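Local atomic coordinates of peroxisomal acyl-coenzyme A oxidase 1 (Arabidopsis thaliana, PDB entry 1W07), a protein that catalyses the FAD-dependent desaturation of long- and medium-chain acyl-CoAs to 2-trans-enoyl-CoAs in peroxisomal beta-oxidation, passing electrons to oxygen to give hydrogen peroxide. Residues Glu150-Leu155 / His165-Thr170; Thr159-Ile164 / His246-Arg251; Cys376-Lys381 / Gln431-Arg436. The protein carries 1 engineered substitution. One frame throughout, in Å; residues are numbered along the deposited sequence. Where two conformers were deposited one is given.

Interaction 1 of 3, residues Glu150-Leu155 / His165-Thr170; sequences ETTATL and HTPTQT. Engineered in segment 150-155: Leu155 (natural residue Phe).
Glu150 reaches across to the threonines of 165-170 with an extended chain. From CB its CG runs beside the backbone N, anti to the carbonyl carbon (chi1 -56°), and the extended chain (chi2 -180°) takes the carboxylate to the hydroxyls of Thr168 and Thr170. CD comes 3.5 Å from Thr170 OG1, and the two oxygens then divide between the two threonines: OE2 accepts a hydrogen bond from Thr170 OG1 at 2.8 Å, met on the syn side and 16° out of the carboxylate plane, while OE1 lies 3.0 Å from Thr168 OG1. Thr168 OG1 in turn donates to Thr170 OG1, linking the two hydroxyls beside the carboxylate. The segments meet at the antiparallel pairing of strands 152-156 and 161-165 within the mixed sheet of the acyl-CoA dehydrogenase-type middle domain. Thr152 and His165 are a hydrogen-bonded pair: Thr152 N gives to His165 O at 3.1 Å, and His165 N to Thr152 O at 2.9 Å. Beyond this pair Pro167 turns its ring toward Glu150, CG lying 3.2 Å from Glu150 O. One water bridges the hydroxyls of Thr151 and Thr166, donating to Thr151 OG1, which is also bonded to Glu139. The His165 ring stacks on His246, whose backbone N is bonded to its ND1.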
ATOM      1  N   GLU B 150       1.948 -23.470 -21.321  1.00 16.36           N
ATOM      2  CA  GLU B 150       2.124 -24.917 -21.472  1.00 20.00           C
ATOM      3  C   GLU B 150       0.912 -25.632 -22.067  1.00 19.11           C
ATOM      4  O   GLU B 150       1.043 -26.731 -22.605  1.00 21.38           O
ATOM      5  CB  GLU B 150       2.440 -25.562 -20.113  1.00 22.59           C
ATOM      6  CG  GLU B 150       3.645 -24.978 -19.401  1.00 26.81           C
ATOM      7  CD  GLU B 150       3.923 -25.646 -18.071  1.00 31.70           C
ATOM      8  OE1 GLU B 150       4.227 -26.861 -18.060  1.00 34.83           O
ATOM      9  OE2 GLU B 150       3.836 -24.961 -17.029  1.00 34.59           O
ATOM     10  N   THR B 151      -0.268 -25.032 -21.959  1.00 18.20           N
ATOM     11  CA  THR B 151      -1.458 -25.675 -22.506  1.00 19.03           C
ATOM     12  C   THR B 151      -1.248 -25.919 -24.002  1.00 22.18           C
ATOM     13  O   THR B 151      -0.722 -25.065 -24.716  1.00 21.07           O
ATOM     14  CB  THR B 151      -2.719 -24.810 -22.265  1.00 18.88           C
ATOM     15  OG1 THR B 151      -2.890 -24.627 -20.855  1.00 17.73           O
ATOM     16  CG2 THR B 151      -3.978 -25.506 -22.836  1.00 15.47           C
ATOM     17  N   THR B 152      -1.638 -27.095 -24.473  1.00 20.98           N
ATOM     18  CA  THR B 152      -1.461 -27.415 -25.879  1.00 22.09           C
ATOM     19  C   THR B 152      -2.767 -27.606 -26.627  1.00 21.67           C
ATOM     20  O   THR B 152      -3.782 -27.966 -26.040  1.00 22.34           O
ATOM     21  CB  THR B 152      -0.613 -28.694 -26.055  1.00 17.37           C
ATOM     22  OG1 THR B 152      -1.242 -29.776 -25.371  1.00 17.42           O
ATOM     23  CG2 THR B 152       0.759 -28.501 -25.482  1.00 15.38           C
ATOM     24  N   ALA B 153      -2.717 -27.348 -27.933  1.00 24.67           N
ATOM     25  CA  ALA B 153      -3.856 -27.520 -28.820  1.00 24.38           C
ATOM     26  C   ALA B 153      -3.328 -28.274 -30.049  1.00 27.79           C
ATOM     27  O   ALA B 153      -2.763 -27.669 -30.969  1.00 24.36           O
ATOM     28  CB  ALA B 153      -4.431 -26.160 -29.216  1.00 23.75           C
ATOM     29  N   THR B 154      -3.494 -29.594 -30.056  1.00 27.77           N
ATOM     30  CA  THR B 154      -3.004 -30.426 -31.156  1.00 31.05           C
ATOM     31  C   THR B 154      -4.131 -30.867 -32.083  1.00 30.76           C
ATOM     32  O   THR B 154      -5.131 -31.437 -31.639  1.00 29.48           O
ATOM     33  CB  THR B 154      -2.284 -31.682 -30.618  1.00 30.97           C
ATOM     34  OG1 THR B 154      -1.447 -31.308 -29.516  1.00 33.01           O
ATOM     35  CG2 THR B 154      -1.416 -32.322 -31.715  1.00 31.40           C
ATOM     36  N   LEU B 155      -3.971 -30.605 -33.376  1.00 31.88           N
ATOM     37  CA  LEU B 155      -4.997 -30.970 -34.347  1.00 33.00           C
ATOM     38  C   LEU B 155      -5.075 -32.472 -34.579  1.00 31.90           C
ATOM     39  O   LEU B 155      -4.060 -33.165 -34.557  1.00 27.79           O
ATOM     40  CB  LEU B 155      -4.738 -30.276 -35.685  1.00 33.74           C
ATOM     41  CG  LEU B 155      -5.748 -30.609 -36.798  1.00 38.18           C
ATOM     42  CD1 LEU B 155      -7.139 -30.120 -36.399  1.00 35.77           C
ATOM     43  CD2 LEU B 155      -5.303 -29.965 -38.102  1.00 36.20           C
ATOM     44  N   HIS B 165      -5.164 -29.765 -24.186  1.00 24.14           N
ATOM     45  CA  HIS B 165      -4.731 -30.528 -23.023  1.00 24.90           C
ATOM     46  C   HIS B 165      -3.847 -29.747 -22.051  1.00 23.22           C
ATOM     47  O   HIS B 165      -3.095 -28.852 -22.447  1.00 23.58           O
ATOM     48  CB  HIS B 165      -3.984 -31.792 -23.467  1.00 24.95           C
ATOM     49  CG  HIS B 165      -3.721 -32.769 -22.364  1.00 24.07           C
ATOM     50  ND1 HIS B 165      -4.732 -33.363 -21.639  1.00 23.19           N
ATOM     51  CD2 HIS B 165      -2.562 -33.262 -21.864  1.00 23.49           C
ATOM     52  CE1 HIS B 165      -4.208 -34.184 -20.745  1.00 21.09           C
ATOM     53  NE2 HIS B 165      -2.892 -34.139 -20.857  1.00 24.38           N
ATOM     54  N   THR B 166      -3.950 -30.101 -20.774  1.00 22.82           N
ATOM     55  CA  THR B 166      -3.156 -29.472 -19.716  1.00 24.53           C
ATOM     56  C   THR B 166      -2.058 -30.464 -19.332  1.00 25.62           C
ATOM     57  O   THR B 166      -2.272 -31.356 -18.504  1.00 22.59           O
ATOM     58  CB  THR B 166      -4.032 -29.155 -18.483  1.00 22.81           C
ATOM     59  OG1 THR B 166      -5.139 -28.330 -18.884  1.00 19.09           O
ATOM     60  CG2 THR B 166      -3.213 -28.414 -17.428  1.00 24.49           C
ATOM     61  N   PRO B 167      -0.867 -30.318 -19.938  1.00 24.83           N
ATOM     62  CA  PRO B 167       0.294 -31.182 -19.695  1.00 27.00           C
ATOM     63  C   PRO B 167       0.593 -31.463 -18.223  1.00 27.55           C
ATOM     64  O   PRO B 167       0.675 -32.624 -17.818  1.00 27.18           O
ATOM     65  CB  PRO B 167       1.430 -30.426 -20.377  1.00 28.85           C
ATOM     66  CG  PRO B 167       0.747 -29.775 -21.518  1.00 29.28           C
ATOM     67  CD  PRO B 167      -0.527 -29.250 -20.893  1.00 26.60           C
ATOM     68  N   THR B 168       0.765 -30.398 -17.444  1.00 24.04           N
ATOM     69  CA  THR B 168       1.071 -30.510 -16.026  1.00 24.21           C
ATOM     70  C   THR B 168       0.201 -29.594 -15.181  1.00 23.78           C
ATOM     71  O   THR B 168      -0.560 -28.783 -15.708  1.00 20.28           O
ATOM     72  CB  THR B 168       2.533 -30.137 -15.754  1.00 26.34           C
ATOM     73  OG1 THR B 168       2.801 -28.822 -16.274  1.00 32.48           O
ATOM     74  CG2 THR B 168       3.459 -31.146 -16.412  1.00 24.80           C
ATOM     75  N   GLN B 169       0.303 -29.725 -13.863  1.00 21.21           N
ATOM     76  CA  GLN B 169      -0.513 -28.907 -12.970  1.00 21.85           C
ATOM     77  C   GLN B 169      -0.246 -27.422 -13.182  1.00 18.55           C
ATOM     78  O   GLN B 169      -1.165 -26.615 -13.129  1.00 17.68           O
ATOM     79  CB  GLN B 169      -0.245 -29.294 -11.512  1.00 21.04           C
ATOM     80  CG  GLN B 169      -1.197 -28.648 -10.524  1.00 23.73           C
ATOM     81  CD  GLN B 169      -0.914 -29.078  -9.103  1.00 23.86           C
ATOM     82  OE1 GLN B 169       0.216 -28.972  -8.627  1.00 25.41           O
ATOM     83  NE2 GLN B 169      -1.938 -29.562  -8.415  1.00 23.84           N
ATOM     84  N   THR B 170       1.016 -27.077 -13.430  1.00 18.54           N
ATOM     85  CA  THR B 170       1.410 -25.687 -13.646  1.00 19.78           C
ATOM     86  C   THR B 170       0.876 -25.130 -14.970  1.00 20.88           C
ATOM     87  O   THR B 170       0.933 -23.919 -15.209  1.00 19.95           O
ATOM     88  CB  THR B 170       2.957 -25.515 -13.610  1.00 21.93           C
ATOM     89  OG1 THR B 170       3.570 -26.328 -14.624  1.00 21.58           O
ATOM     90  CG2 THR B 170       3.493 -25.933 -12.251  1.00 20.61           C
TER
HETATM   91  O   HOH W   1      -4.575 -25.559 -19.091  1.00 18.36           O

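Interaction 2 of 3, residues Thr159-Ile164 / His246-Arg251; sequences TDEFVI and HVRIPR
A two-stranded antiparallel ladder in the mixed sheet of the middle domain joins 159-164 to 246-251, the short strand axes approaching to 4.3 Å at 150°. Phe162 with Ile249 and Ile164 with Val247 are the hydrogen-bonded pairs; Phe162 N to Ile249 O is 2.6 Å, nearly along the C=O axis. Their side chains share one face, where Phe162 CB lies 3.6 Å from Ile249 CG1 and Ile164 CD1 meets Ile249 CD1. The Phe162 ring presents its edge to Arg251 O, 3.6 Å from CE1, and stands edge-to-face with Phe204. The other face carries Val163 and Arg248: Val163 CG2 sits over one face of the guanidinium, offset toward its rim, and NH1 makes a salt bridge to Glu161 OE1 at 3.5 Å, its hydrogen bond weak, besides a salt bridge to Asp156. Asp160 and Glu161, both opposite Asp156, form a G1 beta bulge at the strand's start. There Asp160 grips Arg251 twice: its O accepts from Arg251 N, and OD1 offers its syn lone pair to NE at 2.7 Å, 5° out of the guanidinium plane. The bend of the Arg251 chain at chi3 (64°) brings NE to that oxygen. Shortened to alanine, this residue would keep its backbone bond, but the Asp160 carboxylate would probably lose the N-H that its OD1 holds, and Phe162 CE1 the CG packed against it.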
ATOM      1  N   THR B 159     -10.316 -36.588 -37.245  1.00 40.25           N
ATOM      2  CA  THR B 159     -11.598 -36.208 -36.664  1.00 39.82           C
ATOM      3  C   THR B 159     -11.883 -34.726 -36.911  1.00 38.94           C
ATOM      4  O   THR B 159     -12.974 -34.233 -36.624  1.00 38.04           O
ATOM      5  CB  THR B 159     -11.621 -36.468 -35.137  1.00 40.74           C
ATOM      6  OG1 THR B 159     -10.633 -35.650 -34.499  1.00 42.59           O
ATOM      7  CG2 THR B 159     -11.316 -37.934 -34.841  1.00 41.66           C
ATOM      8  N   ASP B 160     -10.902 -34.021 -37.460  1.00 37.26           N
ATOM      9  CA  ASP B 160     -11.046 -32.599 -37.733  1.00 36.78           C
ATOM     10  C   ASP B 160     -11.351 -31.838 -36.437  1.00 36.52           C
ATOM     11  O   ASP B 160     -12.237 -30.976 -36.390  1.00 35.35           O
ATOM     12  CB  ASP B 160     -12.147 -32.371 -38.767  1.00 36.41           C
ATOM     13  CG  ASP B 160     -12.113 -30.975 -39.347  1.00 38.05           C
ATOM     14  OD1 ASP B 160     -11.000 -30.483 -39.648  1.00 38.36           O
ATOM     15  OD2 ASP B 160     -13.193 -30.371 -39.516  1.00 39.37           O
ATOM     16  N   GLU B 161     -10.603 -32.161 -35.385  1.00 34.85           N
ATOM     17  CA  GLU B 161     -10.782 -31.514 -34.089  1.00 32.57           C
ATOM     18  C   GLU B 161      -9.451 -31.108 -33.466  1.00 31.76           C
ATOM     19  O   GLU B 161      -8.398 -31.638 -33.809  1.00 31.69           O
ATOM     20  CB  GLU B 161     -11.497 -32.458 -33.117  1.00 32.20           C
ATOM     21  CG  GLU B 161     -12.873 -32.930 -33.551  1.00 31.50           C
ATOM     22  CD  GLU B 161     -13.543 -33.783 -32.492  1.00 33.73           C
ATOM     23  OE1 GLU B 161     -13.015 -34.871 -32.173  1.00 35.74           O
ATOM     24  OE2 GLU B 161     -14.599 -33.366 -31.967  1.00 35.78           O
ATOM     25  N   PHE B 162      -9.502 -30.155 -32.547  1.00 29.61           N
ATOM     26  CA  PHE B 162      -8.298 -29.727 -31.846  1.00 28.05           C
ATOM     27  C   PHE B 162      -8.348 -30.341 -30.457  1.00 27.57           C
ATOM     28  O   PHE B 162      -9.345 -30.217 -29.753  1.00 32.36           O
ATOM     29  CB  PHE B 162      -8.238 -28.203 -31.730  1.00 27.75           C
ATOM     30  CG  PHE B 162      -7.499 -27.540 -32.853  1.00 25.75           C
ATOM     31  CD1 PHE B 162      -8.163 -26.743 -33.777  1.00 25.47           C
ATOM     32  CD2 PHE B 162      -6.128 -27.714 -32.979  1.00 26.34           C
ATOM     33  CE1 PHE B 162      -7.469 -26.126 -34.810  1.00 23.27           C
ATOM     34  CE2 PHE B 162      -5.427 -27.110 -34.001  1.00 25.96           C
ATOM     35  CZ  PHE B 162      -6.094 -26.311 -34.921  1.00 26.11           C
ATOM     36  N   VAL B 163      -7.277 -31.026 -30.071  1.00 28.09           N
ATOM     37  CA  VAL B 163      -7.220 -31.643 -28.753  1.00 25.68           C
ATOM     38  C   VAL B 163      -6.527 -30.690 -27.780  1.00 25.29           C
ATOM     39  O   VAL B 163      -5.308 -30.526 -27.829  1.00 22.89           O
ATOM     40  CB  VAL B 163      -6.437 -32.968 -28.789  1.00 27.79           C
ATOM     41  CG1 VAL B 163      -6.354 -33.561 -27.392  1.00 24.82           C
ATOM     42  CG2 VAL B 163      -7.102 -33.948 -29.763  1.00 26.93           C
ATOM     43  N   ILE B 164      -7.310 -30.053 -26.907  1.00 25.62           N
ATOM     44  CA  ILE B 164      -6.770 -29.120 -25.908  1.00 23.06           C
ATOM     45  C   ILE B 164      -6.393 -29.933 -24.678  1.00 25.23           C
ATOM     46  O   ILE B 164      -7.214 -30.705 -24.175  1.00 25.36           O
ATOM     47  CB  ILE B 164      -7.824 -28.077 -25.495  1.00 24.65           C
ATOM     48  CG1 ILE B 164      -8.504 -27.495 -26.743  1.00 23.94           C
ATOM     49  CG2 ILE B 164      -7.177 -26.974 -24.650  1.00 24.46           C
ATOM     50  CD1 ILE B 164      -7.554 -26.765 -27.709  1.00 27.77           C
ATOM     51  N   HIS B 246      -7.457 -33.695 -22.377  1.00 28.45           N
ATOM     52  CA  HIS B 246      -7.622 -34.031 -23.785  1.00 29.09           C
ATOM     53  C   HIS B 246      -9.009 -33.649 -24.306  1.00 30.67           C
ATOM     54  O   HIS B 246      -9.703 -34.462 -24.923  1.00 32.97           O
ATOM     55  CB  HIS B 246      -7.370 -35.528 -23.993  1.00 27.75           C
ATOM     56  CG  HIS B 246      -5.993 -35.962 -23.595  1.00 26.98           C
ATOM     57  ND1 HIS B 246      -4.863 -35.573 -24.284  1.00 26.54           N
ATOM     58  CD2 HIS B 246      -5.561 -36.722 -22.562  1.00 26.00           C
ATOM     59  CE1 HIS B 246      -3.795 -36.073 -23.688  1.00 25.96           C
ATOM     60  NE2 HIS B 246      -4.192 -36.775 -22.642  1.00 25.74           N
ATOM     61  N   VAL B 247      -9.407 -32.406 -24.055  1.00 28.69           N
ATOM     62  CA  VAL B 247     -10.695 -31.906 -24.515  1.00 27.83           C
ATOM     63  C   VAL B 247     -10.637 -31.720 -26.027  1.00 28.30           C
ATOM     64  O   VAL B 247      -9.611 -31.307 -26.569  1.00 29.77           O
ATOM     65  CB  VAL B 247     -11.044 -30.550 -23.843  1.00 27.75           C
ATOM     66  CG1 VAL B 247     -12.262 -29.927 -24.511  1.00 27.65           C
ATOM     67  CG2 VAL B 247     -11.318 -30.766 -22.366  1.00 24.09           C
ATOM     68  N   ARG B 248     -11.741 -32.022 -26.702  1.00 27.97           N
ATOM     69  CA  ARG B 248     -11.808 -31.908 -28.150  1.00 28.61           C
ATOM     70  C   ARG B 248     -12.775 -30.832 -28.635  1.00 27.73           C
ATOM     71  O   ARG B 248     -13.900 -30.712 -28.147  1.00 26.25           O
ATOM     72  CB  ARG B 248     -12.185 -33.268 -28.759  1.00 32.00           C
ATOM     73  CG  ARG B 248     -11.085 -34.329 -28.689  1.00 31.23           C
ATOM     74  CD  ARG B 248     -11.578 -35.696 -29.173  1.00 30.51           C
ATOM     75  NE  ARG B 248     -10.487 -36.667 -29.262  1.00 32.26           N
ATOM     76  CZ  ARG B 248      -9.675 -36.796 -30.308  1.00 32.41           C
ATOM     77  NH1 ARG B 248      -9.832 -36.025 -31.375  1.00 27.09           N
ATOM     78  NH2 ARG B 248      -8.687 -37.679 -30.277  1.00 34.84           N
ATOM     79  N   ILE B 249     -12.329 -30.049 -29.609  1.00 29.39           N
ATOM     80  CA  ILE B 249     -13.167 -28.994 -30.160  1.00 31.31           C
ATOM     81  C   ILE B 249     -13.021 -28.981 -31.675  1.00 30.77           C
ATOM     82  O   ILE B 249     -11.990 -29.384 -32.208  1.00 31.06           O
ATOM     83  CB  ILE B 249     -12.755 -27.600 -29.641  1.00 30.21           C
ATOM     84  CG1 ILE B 249     -11.310 -27.313 -30.066  1.00 30.49           C
ATOM     85  CG2 ILE B 249     -12.919 -27.530 -28.127  1.00 29.10           C
ATOM     86  CD1 ILE B 249     -10.897 -25.865 -29.903  1.00 31.72           C
ATOM     87  N   PRO B 250     -14.060 -28.518 -32.385  1.00 33.59           N
ATOM     88  CA  PRO B 250     -14.018 -28.458 -33.850  1.00 33.54           C
ATOM     89  C   PRO B 250     -12.850 -27.594 -34.335  1.00 35.99           C
ATOM     90  O   PRO B 250     -12.527 -26.565 -33.734  1.00 33.02           O
ATOM     91  CB  PRO B 250     -15.371 -27.849 -34.201  1.00 33.49           C
ATOM     92  CG  PRO B 250     -16.263 -28.388 -33.123  1.00 35.30           C
ATOM     93  CD  PRO B 250     -15.410 -28.179 -31.890  1.00 32.74           C
ATOM     94  N   ARG B 251     -12.222 -28.022 -35.423  1.00 35.09           N
ATOM     95  CA  ARG B 251     -11.099 -27.294 -35.991  1.00 35.06           C
ATOM     96  C   ARG B 251     -11.467 -25.839 -36.272  1.00 35.20           C
ATOM     97  O   ARG B 251     -10.624 -24.945 -36.175  1.00 34.30           O
ATOM     98  CB  ARG B 251     -10.651 -27.972 -37.291  1.00 36.48           C
ATOM     99  CG  ARG B 251      -9.486 -27.294 -37.998  1.00 36.60           C
ATOM    100  CD  ARG B 251      -9.107 -28.035 -39.286  1.00 39.00           C
ATOM    101  NE  ARG B 251     -10.189 -28.003 -40.271  1.00 39.53           N
ATOM    102  CZ  ARG B 251     -10.513 -26.937 -40.998  1.00 40.24           C
ATOM    103  NH1 ARG B 251      -9.830 -25.807 -40.869  1.00 38.28           N
ATOM    104  NH2 ARG B 251     -11.542 -26.990 -41.831  1.00 40.17           N
TER

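Interaction 3 of 3, residues Cys376-Lys381 / Gln431-Arg436; sequences CTAGLK and QLQVAR
The helical segments 376-381 and 431-436 cross roughly antiparallel, their axes 8.4 Å apart at closest and their N-to-C directions 140° apart. The nearest backbone approach is Gly379 to Gln431, with CA atoms 5.4 Å apart, and each segment keeps its own i to i+4 bonding, as from Leu380 N to Cys376 O. Gly379 is the point of entry: lacking a side chain, it lets Val434 CG2 come to 3.6 Å from its backbone N and equally near its CA. A CB built there would stand only 3.1 Å from Val434 CG2, which suggests that a side chain there would crowd Val434. In Val434, chi1 173° puts CG1 anti to the backbone N and leaves CG2 beside that N, facing Gly379. This is one helix pair of the all-helical C-terminal part of the acyl-CoA oxidase fold, in which helix 427-443 also carries Leu432 against the FAD. Gln431 folds back at chi2 (-66°), bringing its amide against Gly379, with NE2 3.2 Å from Gly379 O and OE1 3.8 Å from Gly379 CA. The aliphatic part of the contact is small: Ala378 CB points at the other helix and touches Val434 CG2 at 4.5 Å, and the exposed Gln433 brings OE1 to 4.4 Å from Ala378 CB. Outside the pair, Ala378 also touches Arg285 of helix 278-309, and Gln431 packs on Ala523 and Cys527 of helix 516-538.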
ATOM      1  N   CYS B 376       5.012   3.851 -25.687  0.50 29.33           N
ATOM      2  CA  CYS B 376       4.243   4.833 -24.922  0.50 31.84           C
ATOM      3  C   CYS B 376       3.145   4.174 -24.117  0.50 29.96           C
ATOM      4  O   CYS B 376       3.029   4.385 -22.905  0.50 30.81           O
ATOM      5  CB  CYS B 376       3.598   5.865 -25.866  0.50 35.17           C
ATOM      6  SG  CYS B 376       4.724   7.039 -26.634  0.50 40.46           S
ATOM      7  N   THR B 377       2.319   3.368 -24.789  1.00 27.82           N
ATOM      8  CA  THR B 377       1.218   2.695 -24.125  1.00 27.34           C
ATOM      9  C   THR B 377       1.708   1.819 -22.972  1.00 23.95           C
ATOM     10  O   THR B 377       1.209   1.938 -21.863  1.00 23.80           O
ATOM     11  CB  THR B 377       0.404   1.822 -25.091  1.00 27.25           C
ATOM     12  OG1 THR B 377       1.271   0.908 -25.775  1.00 35.50           O
ATOM     13  CG2 THR B 377      -0.296   2.684 -26.099  1.00 25.78           C
ATOM     14  N   ALA B 378       2.691   0.955 -23.229  1.00 21.16           N
ATOM     15  CA  ALA B 378       3.210   0.078 -22.185  1.00 19.62           C
ATOM     16  C   ALA B 378       3.763   0.864 -20.994  1.00 16.79           C
ATOM     17  O   ALA B 378       3.467   0.559 -19.830  1.00 15.53           O
ATOM     18  CB  ALA B 378       4.297  -0.859 -22.753  1.00 19.54           C
ATOM     19  N   GLY B 379       4.568   1.877 -21.307  1.00 14.87           N
ATOM     20  CA  GLY B 379       5.170   2.703 -20.275  1.00 16.80           C
ATOM     21  C   GLY B 379       4.176   3.521 -19.478  1.00 17.39           C
ATOM     22  O   GLY B 379       4.303   3.654 -18.255  1.00 16.11           O
ATOM     23  N   LEU B 380       3.183   4.072 -20.168  1.00 18.04           N
ATOM     24  CA  LEU B 380       2.171   4.876 -19.493  1.00 17.92           C
ATOM     25  C   LEU B 380       1.297   4.007 -18.624  1.00 15.61           C
ATOM     26  O   LEU B 380       0.880   4.429 -17.558  1.00 18.34           O
ATOM     27  CB  LEU B 380       1.315   5.632 -20.513  1.00 16.72           C
ATOM     28  CG  LEU B 380       2.010   6.778 -21.261  1.00 19.21           C
ATOM     29  CD1 LEU B 380       1.037   7.436 -22.248  1.00 18.90           C
ATOM     30  CD2 LEU B 380       2.534   7.781 -20.236  1.00 19.93           C
ATOM     31  N   LYS B 381       1.011   2.795 -19.090  1.00 15.83           N
ATOM     32  CA  LYS B 381       0.194   1.857 -18.323  1.00 15.65           C
ATOM     33  C   LYS B 381       0.935   1.581 -17.019  1.00 13.64           C
ATOM     34  O   LYS B 381       0.342   1.599 -15.941  1.00 15.05           O
ATOM     35  CB  LYS B 381      -0.030   0.554 -19.116  1.00 15.39           C
ATOM     36  CG  LYS B 381      -0.896  -0.490 -18.413  1.00 14.97           C
ATOM     37  CD  LYS B 381      -0.090  -1.298 -17.412  1.00 15.14           C
ATOM     38  CE  LYS B 381      -0.917  -2.391 -16.764  1.00 18.39           C
ATOM     39  NZ  LYS B 381      -0.124  -3.145 -15.756  1.00 16.29           N
ATOM     40  N   GLN B 431       8.064  -1.771 -18.367  1.00 21.07           N
ATOM     41  CA  GLN B 431       9.022  -0.679 -18.447  1.00 20.73           C
ATOM     42  C   GLN B 431      10.330  -1.141 -19.087  1.00 23.18           C
ATOM     43  O   GLN B 431      11.061  -0.338 -19.672  1.00 24.74           O
ATOM     44  CB  GLN B 431       9.289  -0.086 -17.059  1.00 24.06           C
ATOM     45  CG  GLN B 431       8.145   0.792 -16.507  1.00 24.92           C
ATOM     46  CD  GLN B 431       7.922   2.078 -17.303  1.00 24.50           C
ATOM     47  OE1 GLN B 431       8.492   2.270 -18.379  1.00 25.92           O
ATOM     48  NE2 GLN B 431       7.082   2.965 -16.773  1.00 21.33           N
ATOM     49  N   LEU B 432      10.629  -2.433 -18.990  1.00 22.08           N
ATOM     50  CA  LEU B 432      11.849  -2.953 -19.599  1.00 22.59           C
ATOM     51  C   LEU B 432      11.692  -2.947 -21.113  1.00 23.30           C
ATOM     52  O   LEU B 432      12.663  -2.775 -21.850  1.00 21.37           O
ATOM     53  CB  LEU B 432      12.134  -4.372 -19.093  1.00 24.02           C
ATOM     54  CG  LEU B 432      12.611  -4.441 -17.632  1.00 20.92           C
ATOM     55  CD1 LEU B 432      12.631  -5.887 -17.159  1.00 22.29           C
ATOM     56  CD2 LEU B 432      13.991  -3.812 -17.529  1.00 21.83           C
ATOM     57  N   GLN B 433      10.464  -3.132 -21.579  1.00 22.33           N
ATOM     58  CA  GLN B 433      10.194  -3.116 -23.010  1.00 24.00           C
ATOM     59  C   GLN B 433      10.440  -1.701 -23.518  1.00 21.69           C
ATOM     60  O   GLN B 433      11.007  -1.508 -24.597  1.00 21.83           O
ATOM     61  CB  GLN B 433       8.748  -3.537 -23.284  1.00 26.90           C
ATOM     62  CG  GLN B 433       8.548  -5.048 -23.293  1.00 32.03           C
ATOM     63  CD  GLN B 433       7.103  -5.461 -23.066  1.00 35.58           C
ATOM     64  OE1 GLN B 433       6.169  -4.811 -23.548  1.00 37.97           O
ATOM     65  NE2 GLN B 433       6.914  -6.555 -22.343  1.00 36.37           N
ATOM     66  N   VAL B 434      10.022  -0.707 -22.738  1.00 20.42           N
ATOM     67  CA  VAL B 434      10.229   0.688 -23.124  1.00 17.63           C
ATOM     68  C   VAL B 434      11.729   0.950 -23.189  1.00 18.78           C
ATOM     69  O   VAL B 434      12.217   1.591 -24.120  1.00 17.98           O
ATOM     70  CB  VAL B 434       9.580   1.661 -22.103  1.00 19.73           C
ATOM     71  CG1 VAL B 434       9.953   3.113 -22.437  1.00 20.09           C
ATOM     72  CG2 VAL B 434       8.068   1.494 -22.124  1.00 18.88           C
ATOM     73  N   ALA B 435      12.461   0.448 -22.198  1.00 19.54           N
ATOM     74  CA  ALA B 435      13.911   0.630 -22.148  1.00 21.73           C
ATOM     75  C   ALA B 435      14.547   0.081 -23.425  1.00 23.10           C
ATOM     76  O   ALA B 435      15.396   0.739 -24.030  1.00 23.33           O
ATOM     77  CB  ALA B 435      14.491  -0.065 -20.922  1.00 21.79           C
ATOM     78  N   ARG B 436      14.149  -1.120 -23.836  1.00 23.17           N
ATOM     79  CA  ARG B 436      14.699  -1.692 -25.063  1.00 28.93           C
ATOM     80  C   ARG B 436      14.417  -0.755 -26.243  1.00 27.83           C
ATOM     81  O   ARG B 436      15.287  -0.521 -27.073  1.00 32.67           O
ATOM     82  CB  ARG B 436      14.089  -3.068 -25.340  1.00 29.54           C
ATOM     83  CG  ARG B 436      14.558  -4.170 -24.408  1.00 28.35           C
ATOM     84  CD  ARG B 436      13.992  -5.507 -24.847  1.00 32.29           C
ATOM     85  NE  ARG B 436      14.198  -6.565 -23.864  1.00 30.92           N
ATOM     86  CZ  ARG B 436      15.365  -7.145 -23.590  1.00 32.11           C
ATOM     87  NH1 ARG B 436      16.478  -6.790 -24.222  1.00 30.32           N
ATOM     88  NH2 ARG B 436      15.412  -8.102 -22.673  1.00 33.78           N
TER

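Overall arrangement
Interactions 1 and 2 belong to one mixed sheet of the middle domain, with centres 13 Å apart, and their segments alternate along the chain. Strands 152-156 and 161-165 are neighbours in that sheet, and they touch through Thr154 O to Val163 N, probably a hydrogen bond, at 2.7 Å. Strand 161-165 therefore pairs with 152-156 on one flank and 247-250 on the other. Interaction 3 comes later in the chain, in the helical C-alpha1 region, with its centre 31 Å from that of interaction 1 and 38 Å from that of interaction 2. Leu432 of interaction 3 touches the FAD, while the side chain of Thr151 in interaction 1 is about 11 Å from it.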